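Side-chain contacts in uncharacterized protein, DUF633, LMOf2365_1472 (Listeria monocytogenes str. 4b F2365, PDB 3GNL), which is uncharacterized but probably methylates N1 of adenine 22 in tRNA, using a Rossmann-type methyltransferase domain that carries a helical C-terminal extension: residues A[12-15]-A[16-20]; A[68-71]-A[72-75]; A[104-107]-A[108-112]; A[195-198]-A[199-202]; A[216-219]-A[220-223]. All blocks are in the same frame, centred on the assembly; numbering follows the deposited sequence. Where two conformers were deposited one is given.

Contacts 1, 2 and 3 belong to the Rossmann-like sheet domain, contacts 4 and 5 to the two long C-terminal helices. Contact 1 ends helix 10-16 and contact 2 leads into the outermost parallel strand, 74-78; their centres are 19 Å apart. Contact 3 closes helix 101-110, its centre 22 Å from that of contact 1. Contacts 4 and 5 sit on helices 187-208 and 215-235, which follow each other in the chain; their centres are 15 Å apart and their nearest atoms about 7 Å. From contact 2 to contact 5 the centres are 53 Å apart, on opposite sides of the chain's centre. No two of the five contacts touch.

Contact 1: residues A[12-15]-A[16-20]; sequences LEKV and ASYIT
The Y18 ring carries the hydroxyl of S17 over the centre of one face, with OG 3.9 Å above the ring plane, while the carbonyl oxygen of V15 lies at its edge, near the plane. The K14 carbonyl approaches obliquely, its O 3.3 Å from Y18 CD2, and the lysine chain crosses the phenol at a slant, K14 CE passing 3.7 Å from Y18 OH. A bend at chi2 (62°) brings that lysine end back toward the turn. S17 OG donates a short bond of 2.7 Å to K14 O and accepts one from a water, which in turn accepts from K14 NZ; hydroxyl, carbonyl and ammonium are thus linked in a small polar network. Serine suits this place because its short side chain can fold back on the last helical turn, with OG between backbone N and carbonyl carbon (chi1 78°). Y18 N bonds V15 O at 3.2 Å. Away from this polar edge, buried V15 and A16 pack on L35 of helix 34-41, and Y18 reaches I158 and V160 of strand 154-163. A type I beta turn, A16 to I19, ends helix 10-16 here and leads the chain toward strand 23-28 of the Rossmann-like sheet.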
# COMPACT_ATOMS: atom_id res chain seq x y z
N LEU A 12 -0.11 -4.50 10.31
CA LEU A 12 1.31 -4.17 10.37
C LEU A 12 2.19 -5.39 10.45
O LEU A 12 3.30 -5.35 9.94
CB LEU A 12 1.62 -3.17 11.49
CG LEU A 12 1.07 -1.76 11.22
CD1 LEU A 12 1.29 -0.95 12.51
CD2 LEU A 12 1.70 -1.09 10.00
N GLU A 13 1.69 -6.48 11.02
CA GLU A 13 2.41 -7.74 11.08
C GLU A 13 2.59 -8.25 9.64
O GLU A 13 3.70 -8.71 9.26
CB GLU A 13 1.65 -8.75 11.91
CG GLU A 13 2.35 -10.12 12.01
CD GLU A 13 1.65 -11.05 12.97
OE1 GLU A 13 0.48 -11.41 12.73
OE2 GLU A 13 2.26 -11.42 13.99
N LYS A 14 1.55 -8.12 8.83
CA LYS A 14 1.65 -8.59 7.45
C LYS A 14 2.65 -7.76 6.69
O LYS A 14 3.46 -8.28 5.94
CB LYS A 14 0.27 -8.69 6.75
CG LYS A 14 0.33 -9.39 5.38
CD LYS A 14 0.83 -10.84 5.56
CE LYS A 14 0.56 -11.69 4.35
NZ LYS A 14 1.12 -13.06 4.60
N VAL A 15 2.60 -6.42 6.87
CA VAL A 15 3.54 -5.54 6.23
C VAL A 15 5.00 -5.94 6.61
O VAL A 15 5.87 -6.06 5.73
CB VAL A 15 3.23 -4.06 6.59
CG1 VAL A 15 4.34 -3.17 6.17
CG2 VAL A 15 1.90 -3.61 5.95
N ALA A 16 5.23 -6.11 7.92
CA ALA A 16 6.55 -6.48 8.48
C ALA A 16 7.03 -7.82 7.96
O ALA A 16 8.24 -8.03 7.87
CB ALA A 16 6.48 -6.49 9.99
N SER A 17 6.08 -8.69 7.60
CA SER A 17 6.46 -10.07 7.20
C SER A 17 7.26 -10.06 5.89
O SER A 17 7.88 -11.07 5.55
CB SER A 17 5.23 -10.97 7.05
OG SER A 17 4.57 -10.71 5.83
N TYR A 18 7.23 -8.95 5.16
CA TYR A 18 7.96 -8.80 3.91
C TYR A 18 9.34 -8.21 4.09
O TYR A 18 10.06 -8.02 3.12
CB TYR A 18 7.14 -7.98 2.91
CG TYR A 18 5.87 -8.72 2.49
CD1 TYR A 18 5.94 -9.91 1.74
CD2 TYR A 18 4.62 -8.22 2.83
CE1 TYR A 18 4.77 -10.59 1.35
CE2 TYR A 18 3.42 -8.88 2.42
CZ TYR A 18 3.52 -10.05 1.68
OH TYR A 18 2.37 -10.72 1.28
N ILE A 19 9.72 -7.97 5.35
CA ILE A 19 11.09 -7.48 5.66
C ILE A 19 11.80 -8.72 6.18
O ILE A 19 11.41 -9.25 7.19
CB ILE A 19 11.05 -6.41 6.77
CG1 ILE A 19 10.27 -5.18 6.28
CG2 ILE A 19 12.48 -6.01 7.19
CD1 ILE A 19 9.92 -4.14 7.37
N THR A 20 12.82 -9.21 5.47
CA THR A 20 13.32 -10.56 5.74
C THR A 20 14.83 -10.71 5.79
O THR A 20 15.33 -11.73 6.27
CB THR A 20 12.78 -11.58 4.65
OG1 THR A 20 13.18 -11.12 3.36
CG2 THR A 20 11.26 -11.69 4.71
O HOH W 1 4.20 -12.75 4.15

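Contact 2: residues A[68-71]-A[72-75]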
# COMPACT_ATOMS: atom_id res chain seq x y z
N SER A 68 11.96 1.28 23.72
CA SER A 68 12.39 -0.01 23.21
C SER A 68 13.89 -0.20 23.37
O SER A 68 14.40 -1.29 23.12
CB SER A 68 11.99 -0.16 21.74
OG SER A 68 10.59 -0.29 21.66
N GLY A 69 14.60 0.85 23.75
CA GLY A 69 16.06 0.80 23.83
C GLY A 69 16.72 0.68 22.47
O GLY A 69 17.82 0.12 22.33
N LEU A 70 16.05 1.23 21.46
CA LEU A 70 16.52 1.09 20.10
C LEU A 70 17.04 2.37 19.47
O LEU A 70 17.18 2.47 18.24
CB LEU A 70 15.40 0.46 19.25
CG LEU A 70 15.09 -0.99 19.64
CD1 LEU A 70 13.93 -1.57 18.85
CD2 LEU A 70 16.40 -1.83 19.54
N THR A 71 17.37 3.37 20.29
CA THR A 71 17.85 4.62 19.72
C THR A 71 19.11 4.48 18.85
O THR A 71 19.32 5.32 17.97
CB THR A 71 18.06 5.70 20.79
OG1 THR A 71 19.08 5.24 21.69
CG2 THR A 71 16.77 5.97 21.56
N GLU A 72 19.94 3.45 19.09
CA GLU A 72 21.16 3.26 18.30
C GLU A 72 20.89 2.66 16.92
O GLU A 72 21.71 2.81 16.01
CB GLU A 72 22.21 2.42 19.06
CG GLU A 72 22.92 3.20 20.19
CD GLU A 72 24.10 2.44 20.79
OE1 GLU A 72 24.06 2.10 21.99
OE2 GLU A 72 25.08 2.17 20.06
N GLN A 73 19.73 2.01 16.76
CA GLN A 73 19.40 1.36 15.47
C GLN A 73 18.29 2.04 14.66
O GLN A 73 18.09 1.68 13.51
CB GLN A 73 19.05 -0.12 15.70
CG GLN A 73 20.33 -1.00 15.86
CD GLN A 73 20.01 -2.47 16.06
OE1 GLN A 73 19.61 -2.87 17.16
NE2 GLN A 73 20.23 -3.29 15.01
N ILE A 74 17.60 3.00 15.27
CA ILE A 74 16.45 3.66 14.65
C ILE A 74 16.51 5.16 14.82
O ILE A 74 16.58 5.67 15.96
CB ILE A 74 15.12 3.15 15.18
CG1 ILE A 74 15.06 1.60 15.07
CG2 ILE A 74 13.97 3.84 14.46
CD1 ILE A 74 13.86 1.04 15.72
N ASP A 75 16.52 5.84 13.68
CA ASP A 75 16.51 7.28 13.63
C ASP A 75 15.08 7.70 13.39
O ASP A 75 14.44 7.27 12.42
CB ASP A 75 17.36 7.80 12.47
CG ASP A 75 18.89 7.64 12.68
OD1 ASP A 75 19.34 7.44 13.84
OD2 ASP A 75 19.63 7.74 11.66
O HOH W 2 19.87 1.08 20.90
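L70 and I74 cross at an angle in the turn that joins helix 55-67 to strand 74-78, the outermost parallel strand of the Rossmann-like sheet. The end of I74 does the touching: its CD1 lies 3.9 Å from L70 CB and 4.1 Å from L70 CD1, so the methyl rests against the root and one branch of the leucine. Both residues are buried, which explains two branched apolar side chains here; I74 also packs on V40 of helix 34-41 and V65 of helix 55-67. With CG1 of I74 beside its own backbone N (chi1 -53°), the chain carries CD1 back over the leucine.

Q73 passes L70 obliquely too, on the leucine's other branch, its OE1 4.1 Å from L70 CD2. This is only a loose contact, since the amide's main partner lies elsewhere: Q73 NE2 bonds S46 O of the neighbouring strand 45-52. A long amide suits a position that must reach across to that strand's backbone.

Upstream, G69, the first residue to leave helical angles after helix 55-67, has the positive phi of a Schellman motif, which glycine adopts readily. The carbonyl of L70 then holds the turn, taking a bond from Q73 N and a weak one from I74 N. A water bridges the backbone, donating to G69 O at 2.7 Å and accepting from E72 N at 3.0 Å.

Contact 3: residues A[104-107]-A[108-112]; sequences IRTI and LEEGA
R105 and E109, one helical turn apart, form a salt bridge in which R105 NE donates to E109 OE2 at 3.1 Å. The carboxylate oxygen sits at the edge of the guanidinium, tilted 22° from its plane, but is itself met from above the carboxylate; the two flat groups stand 61° apart. R105 reaches it with a fully extended chain whose CG is anti to the backbone N (chi1 -172°), and E109 OE2 also lies 3.6 Å from R105 CG. Beside this pair T106 and E110 run alongside each other, with T106 CG2 3.3 Å from E110 OE2, while T106 OG1 turns back to T102 O. On the buried side I104 CG2 meets L108 CD1 at 4.1 Å, two branched side chains pointing the same way.

In the next shell, helix 129-139 fixes the arginine's far end: R105 NH1 has a salt bridge to E134 and a hydrogen bond to Q131. I104 and L108 pack on I96 of strand 93-99, and L108 also reaches strand 120-125. A long cation on the side facing helix 129-139 and apolar branches toward the sheet suit an amphipathic helix, the helical crossover of the beta-alpha-beta unit 93-99, 101-110, 120-125 in this Rossmann-like fold.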
# COMPACT_ATOMS: atom_id res chain seq x y z
N ILE A 104 0.37 8.18 -1.43
CA ILE A 104 1.55 7.33 -1.56
C ILE A 104 2.21 7.51 -2.91
O ILE A 104 3.42 7.62 -3.00
CB ILE A 104 1.25 5.80 -1.32
CG1 ILE A 104 0.78 5.57 0.12
CG2 ILE A 104 2.52 4.96 -1.59
CD1 ILE A 104 0.39 4.13 0.48
N ARG A 105 1.39 7.55 -3.96
CA ARG A 105 1.90 7.75 -5.30
C ARG A 105 2.67 9.07 -5.34
O ARG A 105 3.79 9.12 -5.89
CB ARG A 105 0.77 7.75 -6.34
CG ARG A 105 1.34 7.78 -7.78
CD ARG A 105 0.24 7.46 -8.82
NE ARG A 105 0.82 7.39 -10.16
CZ ARG A 105 0.18 6.95 -11.25
NH1 ARG A 105 -1.09 6.56 -11.20
NH2 ARG A 105 0.83 6.92 -12.41
N THR A 106 2.06 10.13 -4.79
CA THR A 106 2.65 11.50 -4.76
C THR A 106 4.00 11.45 -4.03
O THR A 106 4.99 12.00 -4.53
CB THR A 106 1.68 12.51 -4.14
OG1 THR A 106 0.51 12.56 -4.98
CG2 THR A 106 2.29 13.93 -4.06
N ILE A 107 4.03 10.73 -2.91
CA ILE A 107 5.26 10.58 -2.13
C ILE A 107 6.35 9.93 -2.98
O ILE A 107 7.52 10.37 -2.95
CB ILE A 107 4.99 9.78 -0.83
CG1 ILE A 107 4.26 10.69 0.16
CG2 ILE A 107 6.32 9.25 -0.22
CD1 ILE A 107 3.75 9.97 1.36
N LEU A 108 6.00 8.87 -3.70
CA LEU A 108 6.94 8.17 -4.59
C LEU A 108 7.43 9.01 -5.77
O LEU A 108 8.62 8.93 -6.13
CB LEU A 108 6.35 6.85 -5.11
CG LEU A 108 6.11 5.79 -4.03
CD1 LEU A 108 5.30 4.64 -4.61
CD2 LEU A 108 7.45 5.24 -3.44
N GLU A 109 6.53 9.79 -6.36
CA GLU A 109 6.89 10.66 -7.49
C GLU A 109 7.71 11.87 -7.04
O GLU A 109 8.80 12.10 -7.59
CB GLU A 109 5.64 11.06 -8.28
CG GLU A 109 4.96 9.85 -8.92
CD GLU A 109 3.62 10.16 -9.58
OE1 GLU A 109 2.99 11.18 -9.22
OE2 GLU A 109 3.19 9.34 -10.43
N GLU A 110 7.25 12.64 -6.06
CA GLU A 110 8.03 13.78 -5.55
C GLU A 110 9.36 13.32 -4.97
O GLU A 110 10.36 14.04 -5.06
CB GLU A 110 7.27 14.57 -4.51
CG GLU A 110 6.04 15.26 -5.03
CD GLU A 110 5.23 15.94 -3.95
OE1 GLU A 110 5.55 15.80 -2.74
OE2 GLU A 110 4.24 16.61 -4.30
N GLY A 111 9.40 12.13 -4.39
CA GLY A 111 10.61 11.63 -3.75
C GLY A 111 11.40 10.69 -4.64
O GLY A 111 12.17 9.87 -4.16
N ALA A 112 11.20 10.79 -5.95
CA ALA A 112 11.79 9.85 -6.90
C ALA A 112 13.32 9.66 -6.77
O ALA A 112 13.85 8.55 -6.92
CB ALA A 112 11.43 10.23 -8.34

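Contact 4: residues A[195-198]-A[199-202]; sequences HEAN and TWQN
The carbonyl oxygen of E196 takes a hydrogen bond from W200 N at 2.9 Å, and the same oxygen also lies over one face of the W200 indole, 3.2 Å above the plane and offset toward the rim. Both groups belong to one turn of helix 187-208, the first of the two long helices that pack together as the C-terminal extension beyond the Rossmann-like sheet.

The indole lies back along the preceding turn. Its CG stands beside the backbone N (chi1 -67°), and the ring spreads beneath E196 and A197. Over the six-membered ring E196 CB makes a CH-pi contact, 4.1 Å from the centroid and 16° off the normal. Next to it A197 CB comes within 4.3 Å of W200 CE3. A small alanine suits this place, since the broad ring runs close under its backbone, W200 CE3 being 3.6 Å from A197 CA. The indole also reaches the partner helix, 215-235, touching L224, K227 and V231, and Q201 meets I228 there; a large, flat, mostly apolar group such as the indole can meet its own helix and the next one together.

E196 itself bends at chi2, turning its carboxylate toward H195, where OE2 lies in the plane of the imidazole at its edge. On the more polar side N198 OD1 has a weak hydrogen bond from R194 of the previous turn. One turn on, the N202 side chain folds back toward the N198 carbonyl, bringing N202 CG to 3.2 Å from N198 O.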
# COMPACT_ATOMS: atom_id res chain seq x y z
N HIS A 195 -18.90 -7.95 -3.09
CA HIS A 195 -19.56 -6.88 -2.31
C HIS A 195 -19.57 -5.58 -3.07
O HIS A 195 -20.62 -4.93 -3.19
CB HIS A 195 -18.86 -6.72 -0.96
CG HIS A 195 -19.42 -5.65 -0.10
ND1 HIS A 195 -20.58 -5.85 0.63
CD2 HIS A 195 -18.95 -4.44 0.27
CE1 HIS A 195 -20.83 -4.77 1.35
NE2 HIS A 195 -19.85 -3.91 1.18
N GLU A 196 -18.41 -5.19 -3.61
CA GLU A 196 -18.36 -3.92 -4.33
C GLU A 196 -19.21 -3.95 -5.58
O GLU A 196 -19.87 -2.95 -5.89
CB GLU A 196 -16.89 -3.48 -4.64
CG GLU A 196 -15.99 -3.27 -3.36
CD GLU A 196 -16.63 -2.52 -2.17
OE1 GLU A 196 -17.52 -1.69 -2.35
OE2 GLU A 196 -16.22 -2.76 -1.03
N ALA A 197 -19.18 -5.04 -6.34
CA ALA A 197 -19.96 -5.18 -7.57
C ALA A 197 -21.46 -5.14 -7.26
O ALA A 197 -22.22 -4.58 -8.05
CB ALA A 197 -19.59 -6.48 -8.29
N ASN A 198 -21.86 -5.70 -6.13
CA ASN A 198 -23.29 -5.64 -5.79
C ASN A 198 -23.67 -4.19 -5.55
O ASN A 198 -24.72 -3.75 -6.02
CB ASN A 198 -23.58 -6.44 -4.52
CG ASN A 198 -23.59 -7.93 -4.75
OD1 ASN A 198 -23.71 -8.40 -5.88
ND2 ASN A 198 -23.51 -8.69 -3.66
N THR A 199 -22.83 -3.42 -4.84
CA THR A 199 -23.11 -2.00 -4.68
C THR A 199 -23.16 -1.25 -6.02
O THR A 199 -24.06 -0.47 -6.25
CB THR A 199 -22.17 -1.36 -3.68
OG1 THR A 199 -22.57 -1.83 -2.37
CG2 THR A 199 -22.36 0.13 -3.61
N TRP A 200 -22.21 -1.48 -6.91
CA TRP A 200 -22.24 -0.82 -8.21
C TRP A 200 -23.52 -1.14 -9.01
O TRP A 200 -24.09 -0.20 -9.58
CB TRP A 200 -20.99 -1.25 -9.01
CG TRP A 200 -19.70 -0.75 -8.39
CD1 TRP A 200 -19.50 0.42 -7.69
CD2 TRP A 200 -18.42 -1.41 -8.49
NE1 TRP A 200 -18.14 0.51 -7.30
CE2 TRP A 200 -17.49 -0.61 -7.77
CE3 TRP A 200 -17.99 -2.61 -9.07
CZ2 TRP A 200 -16.14 -0.97 -7.65
CZ3 TRP A 200 -16.62 -2.99 -8.91
CH2 TRP A 200 -15.75 -2.16 -8.19
N GLN A 201 -23.99 -2.39 -9.00
CA GLN A 201 -25.23 -2.78 -9.70
C GLN A 201 -26.38 -2.06 -9.05
O GLN A 201 -27.27 -1.56 -9.76
CB GLN A 201 -25.49 -4.28 -9.60
CG GLN A 201 -24.43 -5.14 -10.24
CD GLN A 201 -24.53 -6.63 -9.93
OE1 GLN A 201 -25.33 -7.07 -9.08
NE2 GLN A 201 -23.71 -7.42 -10.61
N ASN A 202 -26.35 -1.97 -7.72
CA ASN A 202 -27.45 -1.27 -7.05
C ASN A 202 -27.48 0.21 -7.42
O ASN A 202 -28.57 0.80 -7.59
CB ASN A 202 -27.38 -1.45 -5.53
CG ASN A 202 -27.63 -2.89 -5.08
OD1 ASN A 202 -28.17 -3.70 -5.82
ND2 ASN A 202 -27.24 -3.19 -3.85

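Contact 5: residues A[216-219]-A[220-223]; sequences ENQA and KIRE
R222 folds back over A219 on helix 215-235, the second of the two long helices that pair in the C-terminal extension. The backbone bonds here are those of a regular alpha-helix: each N-H from K220 to E223 donates to the carbonyl four residues earlier, as when R222 N bonds Q218 O at 3.0 Å.

The apolar packing is that of I221, the buried residue here, on I204 and I207 of helix 187-208; a branched hydrocarbon suits the side that meets the partner helix. Within its own helix I221 CG1 lies against the carbonyl oxygen N217 O, at 3.3 Å. N217 also touches I207.

Among the polar side chains, N217 and K220 run side by side in the same direction, with N217 OD1 4.0 Å from K220 CD, so the amide oxygen meets the hydrocarbon part of the lysine and the ammonium extends beyond it.

The flat contact is that of the arginine. Bent at chi3 (-82°), R222 brings one face of its guanidinium over the preceding turn, where alanine is small enough to let it lie close: A219 CA is 3.2 Å from the guanidinium plane, offset toward the rim, and R222 NH2 stands 3.8 Å from A219 CB.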
# COMPACT_ATOMS: atom_id res chain seq x y z
N GLU A 216 -24.09 13.44 -17.25
CA GLU A 216 -23.13 13.10 -16.17
C GLU A 216 -23.42 11.71 -15.58
O GLU A 216 -22.50 10.90 -15.43
CB GLU A 216 -23.16 14.12 -15.04
CG GLU A 216 -22.65 15.48 -15.46
CD GLU A 216 -23.72 16.31 -16.20
OE1 GLU A 216 -24.78 15.78 -16.57
OE2 GLU A 216 -23.45 17.48 -16.44
N ASN A 217 -24.68 11.45 -15.27
CA ASN A 217 -25.05 10.13 -14.73
C ASN A 217 -25.06 8.99 -15.73
O ASN A 217 -24.86 7.82 -15.36
CB ASN A 217 -26.36 10.20 -13.95
CG ASN A 217 -26.17 10.81 -12.58
OD1 ASN A 217 -25.07 10.73 -11.99
ND2 ASN A 217 -27.21 11.43 -12.08
N GLN A 218 -25.24 9.30 -17.02
CA GLN A 218 -25.11 8.25 -18.03
C GLN A 218 -23.66 7.74 -18.12
O GLN A 218 -23.44 6.54 -18.29
CB GLN A 218 -25.59 8.71 -19.43
CG GLN A 218 -27.10 8.87 -19.54
CD GLN A 218 -27.88 7.56 -19.52
OE1 GLN A 218 -27.33 6.46 -19.30
NE2 GLN A 218 -29.19 7.66 -19.77
N ALA A 219 -22.73 8.67 -17.99
CA ALA A 219 -21.31 8.38 -18.01
C ALA A 219 -20.96 7.59 -16.75
O ALA A 219 -20.18 6.63 -16.81
CB ALA A 219 -20.48 9.64 -18.11
N LYS A 220 -21.56 7.98 -15.62
CA LYS A 220 -21.34 7.26 -14.36
C LYS A 220 -21.79 5.80 -14.50
O LYS A 220 -21.10 4.86 -14.04
CB LYS A 220 -22.04 7.99 -13.20
CG LYS A 220 -21.80 7.41 -11.78
CD LYS A 220 -21.96 8.50 -10.69
CE LYS A 220 -21.20 8.10 -9.39
NZ LYS A 220 -21.79 8.66 -8.11
N ILE A 221 -22.93 5.58 -15.15
CA ILE A 221 -23.46 4.25 -15.39
C ILE A 221 -22.51 3.42 -16.26
O ILE A 221 -22.22 2.28 -15.94
CB ILE A 221 -24.90 4.29 -15.98
CG1 ILE A 221 -25.90 4.73 -14.90
CG2 ILE A 221 -25.33 2.96 -16.59
CD1 ILE A 221 -27.35 4.72 -15.36
N ARG A 222 -22.04 4.00 -17.37
CA ARG A 222 -21.03 3.35 -18.18
C ARG A 222 -19.80 2.94 -17.36
O ARG A 222 -19.32 1.81 -17.50
CB ARG A 222 -20.62 4.25 -19.34
CG ARG A 222 -21.36 3.92 -20.62
CD ARG A 222 -20.93 4.83 -21.78
NE ARG A 222 -21.63 6.12 -21.73
CZ ARG A 222 -21.07 7.29 -21.46
NH1 ARG A 222 -19.76 7.40 -21.21
NH2 ARG A 222 -21.82 8.37 -21.42
N GLU A 223 -19.30 3.85 -16.52
CA GLU A 223 -18.17 3.54 -15.65
C GLU A 223 -18.49 2.36 -14.71
O GLU A 223 -17.71 1.42 -14.59
CB GLU A 223 -17.69 4.75 -14.85
CG GLU A 223 -16.59 4.32 -13.86
CD GLU A 223 -15.71 5.44 -13.35
OE1 GLU A 223 -16.23 6.38 -12.69
OE2 GLU A 223 -14.46 5.35 -13.56